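Local structure of 35 kDa hemin binding protein (Porphyromonas gingivalis, 5Y1A) at residues A[73-78]-A[204-209]; A[183-188]-A[246-251]. The protein probably binds hemin and is a secreted cargo of the type IX secretion system that carries a thioredoxin domain and a beta-sandwich domain. One frame throughout, in Å; residues are numbered along the deposited sequence. Where two conformers were deposited one is given.

Contact 1: A[73-78]-A[204-209]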
ATOM      1  N   VAL A  73      -7.920 -10.361  -8.218  1.00 14.92           N
ATOM      2  CA  VAL A  73      -6.837  -9.687  -8.972  1.00 13.21           C
ATOM      3  C   VAL A  73      -6.463  -8.388  -8.257  1.00 12.46           C
ATOM      4  O   VAL A  73      -7.303  -7.504  -8.076  1.00 11.85           O
ATOM      5  CB  VAL A  73      -7.216  -9.382 -10.452  1.00 13.40           C
ATOM      6  CG1 VAL A  73      -6.050  -8.699 -11.172  1.00 13.62           C
ATOM      7  CG2 VAL A  73      -7.601 -10.668 -11.162  1.00 12.61           C
ATOM      8  N   PHE A  74      -5.202  -8.277  -7.851  1.00 11.94           N
ATOM      9  CA  PHE A  74      -4.744  -7.107  -7.097  1.00 11.45           C
ATOM     10  C   PHE A  74      -3.767  -6.340  -7.978  1.00 12.49           C
ATOM     11  O   PHE A  74      -2.628  -6.773  -8.133  1.00 12.83           O
ATOM     12  CB  PHE A  74      -4.034  -7.529  -5.799  1.00 11.24           C
ATOM     13  CG  PHE A  74      -4.857  -8.432  -4.908  1.00 12.86           C
ATOM     14  CD1 PHE A  74      -6.237  -8.230  -4.741  1.00 12.08           C
ATOM     15  CD2 PHE A  74      -4.250  -9.484  -4.224  1.00 12.12           C
ATOM     16  CE1 PHE A  74      -6.984  -9.101  -3.918  1.00 12.89           C
ATOM     17  CE2 PHE A  74      -4.984 -10.330  -3.389  1.00 14.25           C
ATOM     18  CZ  PHE A  74      -6.352 -10.120  -3.227  1.00 12.84           C
ATOM     19  N   GLN A  75      -4.213  -5.221  -8.551  1.00 12.41           N
ATOM     20  CA  GLN A  75      -3.351  -4.394  -9.395  1.00 12.95           C
ATOM     21  C   GLN A  75      -2.426  -3.501  -8.575  1.00 11.91           C
ATOM     22  O   GLN A  75      -2.759  -3.063  -7.466  1.00 12.33           O
ATOM     23  CB  GLN A  75      -4.180  -3.462 -10.288  1.00 13.29           C
ATOM     24  CG  GLN A  75      -5.208  -4.098 -11.184  1.00 14.90           C
ATOM     25  CD  GLN A  75      -6.042  -3.010 -11.870  1.00 14.48           C
ATOM     26  OE1 GLN A  75      -5.544  -2.304 -12.740  1.00 15.87           O
ATOM     27  NE2 GLN A  75      -7.296  -2.864 -11.457  1.00 15.94           N
ATOM     28  N   THR A  76      -1.236  -3.255  -9.118  1.00 11.23           N
ATOM     29  CA  THR A  76      -0.334  -2.247  -8.564  1.00 10.97           C
ATOM     30  C   THR A  76       0.312  -1.482  -9.718  1.00 10.66           C
ATOM     31  O   THR A  76       0.584  -2.078 -10.761  1.00 12.37           O
ATOM     32  CB  THR A  76       0.775  -2.860  -7.700  1.00 10.94           C
ATOM     33  OG1 THR A  76       1.640  -3.645  -8.525  1.00 12.46           O
ATOM     34  CG2 THR A  76       0.216  -3.731  -6.596  1.00 10.84           C
ATOM     35  N   PHE A  77       0.487  -0.167  -9.551  1.00  9.27           N
ATOM     36  CA  PHE A  77       1.131   0.676 -10.562  1.00  8.83           C
ATOM     37  C   PHE A  77       2.397   1.225  -9.940  1.00  8.56           C
ATOM     38  O   PHE A  77       2.348   1.840  -8.868  1.00  9.02           O
ATOM     39  CB  PHE A  77       0.214   1.814 -11.017  1.00  9.45           C
ATOM     40  CG  PHE A  77      -0.925   1.342 -11.883  1.00 10.16           C
ATOM     41  CD1 PHE A  77      -0.891   1.540 -13.271  1.00 10.33           C
ATOM     42  CD2 PHE A  77      -2.022   0.677 -11.314  1.00  9.70           C
ATOM     43  CE1 PHE A  77      -1.929   1.056 -14.102  1.00  8.78           C
ATOM     44  CE2 PHE A  77      -3.075   0.211 -12.121  1.00 10.54           C
ATOM     45  CZ  PHE A  77      -3.035   0.394 -13.520  1.00 11.52           C
ATOM     46  N   VAL A  78       3.520   1.016 -10.632  1.00  8.01           N
ATOM     47  CA  VAL A  78       4.847   1.382 -10.137  1.00  7.61           C
ATOM     48  C   VAL A  78       5.364   2.477 -11.056  1.00  8.64           C
ATOM     49  O   VAL A  78       5.505   2.264 -12.264  1.00  8.33           O
ATOM     50  CB  VAL A  78       5.819   0.181 -10.205  1.00  6.48           C
ATOM     51  CG1 VAL A  78       7.216   0.610  -9.762  1.00  7.72           C
ATOM     52  CG2 VAL A  78       5.322  -1.002  -9.329  1.00  6.85           C
ATOM     53  N   HIS A 204      -5.036   8.554 -10.584  1.00 12.65           N
ATOM     54  CA  HIS A 204      -4.291   7.288 -10.503  1.00 11.51           C
ATOM     55  C   HIS A 204      -5.068   6.323  -9.618  1.00 11.51           C
ATOM     56  O   HIS A 204      -5.836   6.752  -8.748  1.00 11.92           O
ATOM     57  CB  HIS A 204      -2.882   7.500  -9.916  1.00 10.70           C
ATOM     58  CG  HIS A 204      -1.980   8.310 -10.781  1.00 10.93           C
ATOM     59  ND1 HIS A 204      -1.145   9.287 -10.283  1.00 12.08           N
ATOM     60  CD2 HIS A 204      -1.787   8.294 -12.118  1.00  8.20           C
ATOM     61  CE1 HIS A 204      -0.462   9.820 -11.282  1.00  9.40           C
ATOM     62  NE2 HIS A 204      -0.832   9.232 -12.403  1.00 12.37           N
ATOM     63  N   GLN A 205      -4.901   5.017  -9.854  1.00 10.42           N
ATOM     64  CA  GLN A 205      -5.492   4.005  -8.991  1.00 10.18           C
ATOM     65  C   GLN A 205      -4.445   2.951  -8.623  1.00  9.90           C
ATOM     66  O   GLN A 205      -3.512   2.737  -9.393  1.00  9.49           O
ATOM     67  CB  GLN A 205      -6.632   3.286  -9.716  1.00 10.63           C
ATOM     68  CG  GLN A 205      -7.743   4.190 -10.182  1.00  9.52           C
ATOM     69  CD  GLN A 205      -8.477   4.872  -9.055  1.00 11.26           C
ATOM     70  OE1 GLN A 205      -8.356   4.477  -7.891  1.00  9.75           O
ATOM     71  NE2 GLN A 205      -9.289   5.888  -9.401  1.00 12.07           N
ATOM     72  N   HIS A 206      -4.618   2.309  -7.468  1.00  9.41           N
ATOM     73  CA  HIS A 206      -3.811   1.144  -7.077  1.00 10.08           C
ATOM     74  C   HIS A 206      -2.304   1.473  -7.178  1.00 10.20           C
ATOM     75  O   HIS A 206      -1.510   0.653  -7.627  1.00 10.05           O
ATOM     76  CB  HIS A 206      -4.154  -0.071  -7.973  1.00 10.54           C
ATOM     77  CG  HIS A 206      -5.622  -0.254  -8.207  1.00 12.48           C
ATOM     78  ND1 HIS A 206      -6.506  -0.527  -7.185  1.00 12.38           N
ATOM     79  CD2 HIS A 206      -6.362  -0.199  -9.345  1.00 11.29           C
ATOM     80  CE1 HIS A 206      -7.730  -0.631  -7.681  1.00 13.70           C
ATOM     81  NE2 HIS A 206      -7.673  -0.418  -8.982  1.00 10.42           N
ATOM     82  N   THR A 207      -1.922   2.669  -6.723  1.00  9.28           N
ATOM     83  CA  THR A 207      -0.580   3.192  -7.013  1.00 10.38           C
ATOM     84  C   THR A 207       0.359   2.972  -5.818  1.00  9.56           C
ATOM     85  O   THR A 207       0.041   3.338  -4.689  1.00  9.42           O
ATOM     86  CB  THR A 207      -0.709   4.658  -7.418  1.00 12.09           C
ATOM     87  OG1 THR A 207      -1.468   4.707  -8.639  1.00 12.25           O
ATOM     88  CG2 THR A 207       0.663   5.330  -7.637  1.00 11.98           C
ATOM     89  N   VAL A 208       1.504   2.339  -6.063  1.00  8.45           N
ATOM     90  CA  VAL A 208       2.418   2.040  -4.968  1.00  8.47           C
ATOM     91  C   VAL A 208       3.092   3.309  -4.438  1.00  7.56           C
ATOM     92  O   VAL A 208       3.761   4.000  -5.193  1.00  8.31           O
ATOM     93  CB  VAL A 208       3.515   1.057  -5.403  1.00  7.50           C
ATOM     94  CG1 VAL A 208       4.444   0.791  -4.218  1.00  9.53           C
ATOM     95  CG2 VAL A 208       2.881  -0.247  -5.908  1.00  9.58           C
ATOM     96  N   LEU A 209       2.897   3.621  -3.160  1.00  8.02           N
ATOM     97  CA  LEU A 209       3.629   4.744  -2.549  1.00  8.31           C
ATOM     98  C   LEU A 209       4.600   4.343  -1.466  1.00  8.24           C
ATOM     99  O   LEU A 209       5.505   5.155  -1.115  1.00  8.14           O
ATOM    100  CB  LEU A 209       2.673   5.803  -1.968  1.00  8.22           C
ATOM    101  CG  LEU A 209       1.739   6.409  -3.024  1.00  7.58           C
ATOM    102  CD1 LEU A 209       0.903   7.508  -2.324  1.00 10.86           C
ATOM    103  CD2 LEU A 209       2.473   6.965  -4.268  1.00  8.40           C
TER
HETATM  104  O   HOH W   1      -9.474  -0.170 -10.964  1.00 21.97           O
HETATM  105  O   HOH W   2       4.062   3.927  -8.042  1.00  8.66           O
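F77 joins its strand to T207 by a single backbone bridge. F77 N donates to H206 O at 2.9 Å, while V208 N reaches F77 O at 3.0 Å. Water 2 donates to both F77 O and V208 O, giving F77 O a second donor. The F77 ring turns its CD2 corner to the 204-209 segment, 3.2 Å from Q205 O, and H206 O lies at the ring edge, near its plane. Beside it H206 CB meets Q75 O at 3.3 Å. With CG anti to the carbonyl carbon (chi1 -44°), H206 carries its imidazole to the Q75 amide, the planes inclined at 45°; Q75 NE2 packs obliquely, 3.5 Å from H206 CD2. Water 1, in the imidazole plane, is 2.7 Å from H206 NE2 and only weakly bonded to Q75 NE2. On the apolar side V208 CG2 touches T76 CB. H206 has positive phi (53°) and, with T207, lies opposite K186, a geometry that fits a G1 beta bulge. Strand 73-79 bonds in parallel to strand 34-44, and helix 51-63 meets Q75 through I58 and I62; strand 179-186 backs V208 with Y183 and L185, so the bridge joins the thioredoxin-type sheet to a beta-sandwich sheet.

Contact 2: A[183-188]-A[246-251]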
ATOM      1  N   TYR A 183       2.980  -3.613  -0.026  1.00  8.55           N
ATOM      2  CA  TYR A 183       2.829  -2.270  -0.559  1.00  9.02           C
ATOM      3  C   TYR A 183       1.672  -1.547   0.130  1.00  9.63           C
ATOM      4  O   TYR A 183       0.643  -2.161   0.468  1.00  9.97           O
ATOM      5  CB  TYR A 183       2.485  -2.290  -2.069  1.00  9.24           C
ATOM      6  CG  TYR A 183       3.482  -2.936  -2.998  1.00  8.72           C
ATOM      7  CD1 TYR A 183       4.857  -2.963  -2.703  1.00  7.47           C
ATOM      8  CD2 TYR A 183       3.052  -3.465  -4.226  1.00  8.55           C
ATOM      9  CE1 TYR A 183       5.771  -3.545  -3.628  1.00  8.06           C
ATOM     10  CE2 TYR A 183       3.936  -4.036  -5.130  1.00  8.82           C
ATOM     11  CZ  TYR A 183       5.295  -4.084  -4.828  1.00  9.70           C
ATOM     12  OH  TYR A 183       6.171  -4.665  -5.734  1.00  7.73           O
ATOM     13  N   VAL A 184       1.854  -0.239   0.336  1.00  9.60           N
ATOM     14  CA  VAL A 184       0.711   0.644   0.578  1.00  9.16           C
ATOM     15  C   VAL A 184       0.324   1.260  -0.782  1.00  9.84           C
ATOM     16  O   VAL A 184       1.156   1.885  -1.447  1.00  9.29           O
ATOM     17  CB  VAL A 184       1.016   1.748   1.608  1.00  9.11           C
ATOM     18  CG1 VAL A 184      -0.296   2.540   1.897  1.00  8.63           C
ATOM     19  CG2 VAL A 184       1.563   1.124   2.930  1.00 10.34           C
ATOM     20  N   LEU A 185      -0.937   1.065  -1.166  1.00  9.04           N
ATOM     21  CA  LEU A 185      -1.478   1.437  -2.479  1.00  9.17           C
ATOM     22  C   LEU A 185      -2.455   2.576  -2.281  1.00  9.56           C
ATOM     23  O   LEU A 185      -3.261   2.519  -1.374  1.00 10.53           O
ATOM     24  CB  LEU A 185      -2.200   0.233  -3.128  1.00  9.79           C
ATOM     25  CG  LEU A 185      -1.297  -1.000  -3.307  1.00  9.90           C
ATOM     26  CD1 LEU A 185      -2.118  -2.190  -3.835  1.00 11.62           C
ATOM     27  CD2 LEU A 185      -0.147  -0.668  -4.257  1.00 10.00           C
ATOM     28  N   LYS A 186      -2.367   3.602  -3.121  0.50  9.83           N
ATOM     29  CA  LYS A 186      -3.238   4.785  -3.023  0.50  9.83           C
ATOM     30  C   LYS A 186      -4.177   4.825  -4.225  0.50  9.95           C
ATOM     31  O   LYS A 186      -3.718   4.776  -5.376  0.50 10.05           O
ATOM     32  CB  LYS A 186      -2.392   6.058  -2.969  0.50 10.58           C
ATOM     33  CG  LYS A 186      -3.194   7.361  -2.773  0.50 11.12           C
ATOM     34  CD  LYS A 186      -3.811   7.425  -1.377  0.50 11.52           C
ATOM     35  CE  LYS A 186      -4.704   8.658  -1.177  0.50 13.25           C
ATOM     36  NZ  LYS A 186      -6.047   8.498  -1.787  0.50 14.81           N
ATOM     37  N   ASN A 187      -5.484   4.902  -3.947  1.00  9.69           N
ATOM     38  CA  ASN A 187      -6.530   5.004  -4.989  1.00  9.70           C
ATOM     39  C   ASN A 187      -7.055   6.413  -5.078  1.00 10.40           C
ATOM     40  O   ASN A 187      -6.805   7.221  -4.161  1.00 10.40           O
ATOM     41  CB  ASN A 187      -7.667   4.035  -4.708  1.00 11.03           C
ATOM     42  CG  ASN A 187      -7.177   2.606  -4.606  1.00 12.71           C
ATOM     43  OD1 ASN A 187      -6.404   2.142  -5.461  1.00 11.14           O
ATOM     44  ND2 ASN A 187      -7.607   1.899  -3.559  1.00 12.62           N
ATOM     45  N   ASN A 188      -7.805   6.700  -6.151  1.00  9.58           N
ATOM     46  CA  ASN A 188      -8.336   8.051  -6.395  1.00 10.64           C
ATOM     47  C   ASN A 188      -7.321   9.141  -6.120  1.00 11.22           C
ATOM     48  O   ASN A 188      -7.588  10.131  -5.397  1.00 12.48           O
ATOM     49  CB  ASN A 188      -9.604   8.278  -5.567  1.00 10.86           C
ATOM     50  CG  ASN A 188     -10.717   7.358  -5.966  1.00 12.68           C
ATOM     51  OD1 ASN A 188     -10.893   7.063  -7.145  1.00 13.46           O
ATOM     52  ND2 ASN A 188     -11.486   6.891  -4.980  1.00 15.59           N
ATOM     53  N   ASP A 246      -5.097   0.912   0.267  1.00 10.90           N
ATOM     54  CA  ASP A 246      -5.091  -0.535   0.495  1.00 10.17           C
ATOM     55  C   ASP A 246      -3.685  -0.962   0.951  1.00 10.08           C
ATOM     56  O   ASP A 246      -2.712  -0.268   0.653  1.00  9.47           O
ATOM     57  CB  ASP A 246      -5.405  -1.285  -0.810  1.00 10.62           C
ATOM     58  CG  ASP A 246      -6.829  -1.031  -1.310  1.00 12.82           C
ATOM     59  OD1 ASP A 246      -7.757  -1.033  -0.474  1.00 12.17           O
ATOM     60  OD2 ASP A 246      -7.012  -0.817  -2.526  1.00 13.50           O
ATOM     61  N   VAL A 247      -3.586  -2.102   1.638  1.00  9.92           N
ATOM     62  CA  VAL A 247      -2.269  -2.750   1.844  1.00  9.39           C
ATOM     63  C   VAL A 247      -2.350  -4.094   1.157  1.00  9.77           C
ATOM     64  O   VAL A 247      -3.296  -4.878   1.385  1.00  9.30           O
ATOM     65  CB  VAL A 247      -1.877  -2.944   3.325  1.00 10.42           C
ATOM     66  CG1 VAL A 247      -0.528  -3.727   3.438  1.00  9.82           C
ATOM     67  CG2 VAL A 247      -1.763  -1.588   4.016  1.00  9.54           C
ATOM     68  N   LEU A 248      -1.380  -4.328   0.290  1.00  9.27           N
ATOM     69  CA  LEU A 248      -1.230  -5.591  -0.420  1.00 10.04           C
ATOM     70  C   LEU A 248       0.017  -6.287   0.127  1.00 10.36           C
ATOM     71  O   LEU A 248       1.089  -5.659   0.244  1.00 11.48           O
ATOM     72  CB  LEU A 248      -1.028  -5.298  -1.912  1.00 10.07           C
ATOM     73  CG  LEU A 248      -0.522  -6.441  -2.819  1.00 11.41           C
ATOM     74  CD1 LEU A 248      -1.589  -7.548  -2.900  1.00 12.93           C
ATOM     75  CD2 LEU A 248      -0.251  -5.919  -4.185  1.00 10.98           C
ATOM     76  N   ALA A 249      -0.089  -7.574   0.425  1.00 10.02           N
ATOM     77  CA  ALA A 249       1.101  -8.354   0.782  1.00  9.99           C
ATOM     78  C   ALA A 249       1.152  -9.575  -0.093  1.00 10.33           C
ATOM     79  O   ALA A 249       0.102 -10.178  -0.419  1.00 10.41           O
ATOM     80  CB  ALA A 249       1.054  -8.774   2.248  1.00 10.54           C
ATOM     81  N   PHE A 250       2.371  -9.963  -0.471  1.00  9.17           N
ATOM     82  CA  PHE A 250       2.506 -11.201  -1.232  1.00  9.36           C
ATOM     83  C   PHE A 250       3.755 -12.006  -0.880  1.00  9.35           C
ATOM     84  O   PHE A 250       4.809 -11.427  -0.555  1.00  9.31           O
ATOM     85  CB  PHE A 250       2.371 -10.959  -2.740  1.00  9.22           C
ATOM     86  CG  PHE A 250       3.254  -9.879  -3.292  1.00  9.02           C
ATOM     87  CD1 PHE A 250       4.540 -10.182  -3.777  1.00  8.37           C
ATOM     88  CD2 PHE A 250       2.778  -8.570  -3.390  1.00  9.65           C
ATOM     89  CE1 PHE A 250       5.355  -9.171  -4.341  1.00 10.27           C
ATOM     90  CE2 PHE A 250       3.580  -7.528  -3.951  1.00 12.88           C
ATOM     91  CZ  PHE A 250       4.876  -7.845  -4.429  1.00 10.64           C
ATOM     92  N   VAL A 251       3.601 -13.332  -0.912  1.00  9.38           N
ATOM     93  CA  VAL A 251       4.700 -14.293  -0.739  1.00  9.43           C
ATOM     94  C   VAL A 251       5.276 -14.623  -2.121  1.00  9.42           C
ATOM     95  O   VAL A 251       4.534 -14.879  -3.087  1.00  9.60           O
ATOM     96  CB  VAL A 251       4.181 -15.589  -0.060  1.00 10.31           C
ATOM     97  CG1 VAL A 251       5.317 -16.576   0.149  1.00 11.67           C
ATOM     98  CG2 VAL A 251       3.491 -15.268   1.300  1.00 10.43           C
TER
HETATM   99  O   HOH W   3      -5.281  -0.926  -4.725  1.00 15.71           O
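Y183 and L248 form an antiparallel hydrogen-bonded pair, with Y183 N to L248 O at 2.8 Å and L248 N to Y183 O at 3.0 Å. L185 and D246 repeat the pattern two residues on, each backbone N bonded to the other's O. Between them V184 and V247 are a non-hydrogen-bonded pair, where V247 CA approaches Y183 O in a CA-H...O contact.

The Y183 side chain can be followed outward. From CB, CG stands anti to the carbonyl carbon (chi1 -60°), which lays the ring alongside L248, the two side chains pointing the same way. Y183 CD2 meets L248 CD2 at 4.1 Å; Y183 CE2 goes on to F250 CE2 at 3.7 Å, and CZ lies against F250 CZ. The F250 edge is turned to the Y183 face in a T-shaped stack, centroids 5.4 Å apart and planes at 80°. At the tip OH nears F250 CZ, but its hydrogen bond is to E41 of strand 34-44.

These are the two central strands of a four-stranded antiparallel sheet of the beta-sandwich, probably the immunoglobulin-like domain, flanked by strands 207-220 and 263-270. The face bearing Y183, L185 and L248 packs on T76 of strand 73-79, and L185 CD1 meets L248 CB at 3.8 Å.

Just past the end of strand 179-186, the side chains of N187 and D246 cross at about a right angle. N187 ND2 donates to D246 OD2 at 3.0 Å: the acceptor lies in the amide plane, but the donor stands above the carboxylate plane. Water 3 also lies 2.8 Å from D246 OD2, and at the other end of the amide N187 OD1 accepts the backbone N of H206.

Contacts 1 and 2 have centres 7 Å apart and touch directly. Their segments alternate along the chain, in the order 73-78, 183-188, 204-209, 246-251. Strands 179-186 and 207-220 are consecutive and adjacent in one antiparallel sheet, to which strand 245-252 also belongs; strand 73-79 belongs to the thioredoxin-type sheet. Contact 2 is therefore internal to the sandwich sheet, whereas contact 1 joins that sheet to the other. Q205 OE1, 2.9 Å from N188 N, ties together the ends of the two neighbouring sandwich strands, while T76 CG2 meets L248 CD2 at 3.3 Å between the sheets. This buried interface lies near the centre of the molecule, the centres of contacts 1 and 2 being about 8 and 3 Å from it.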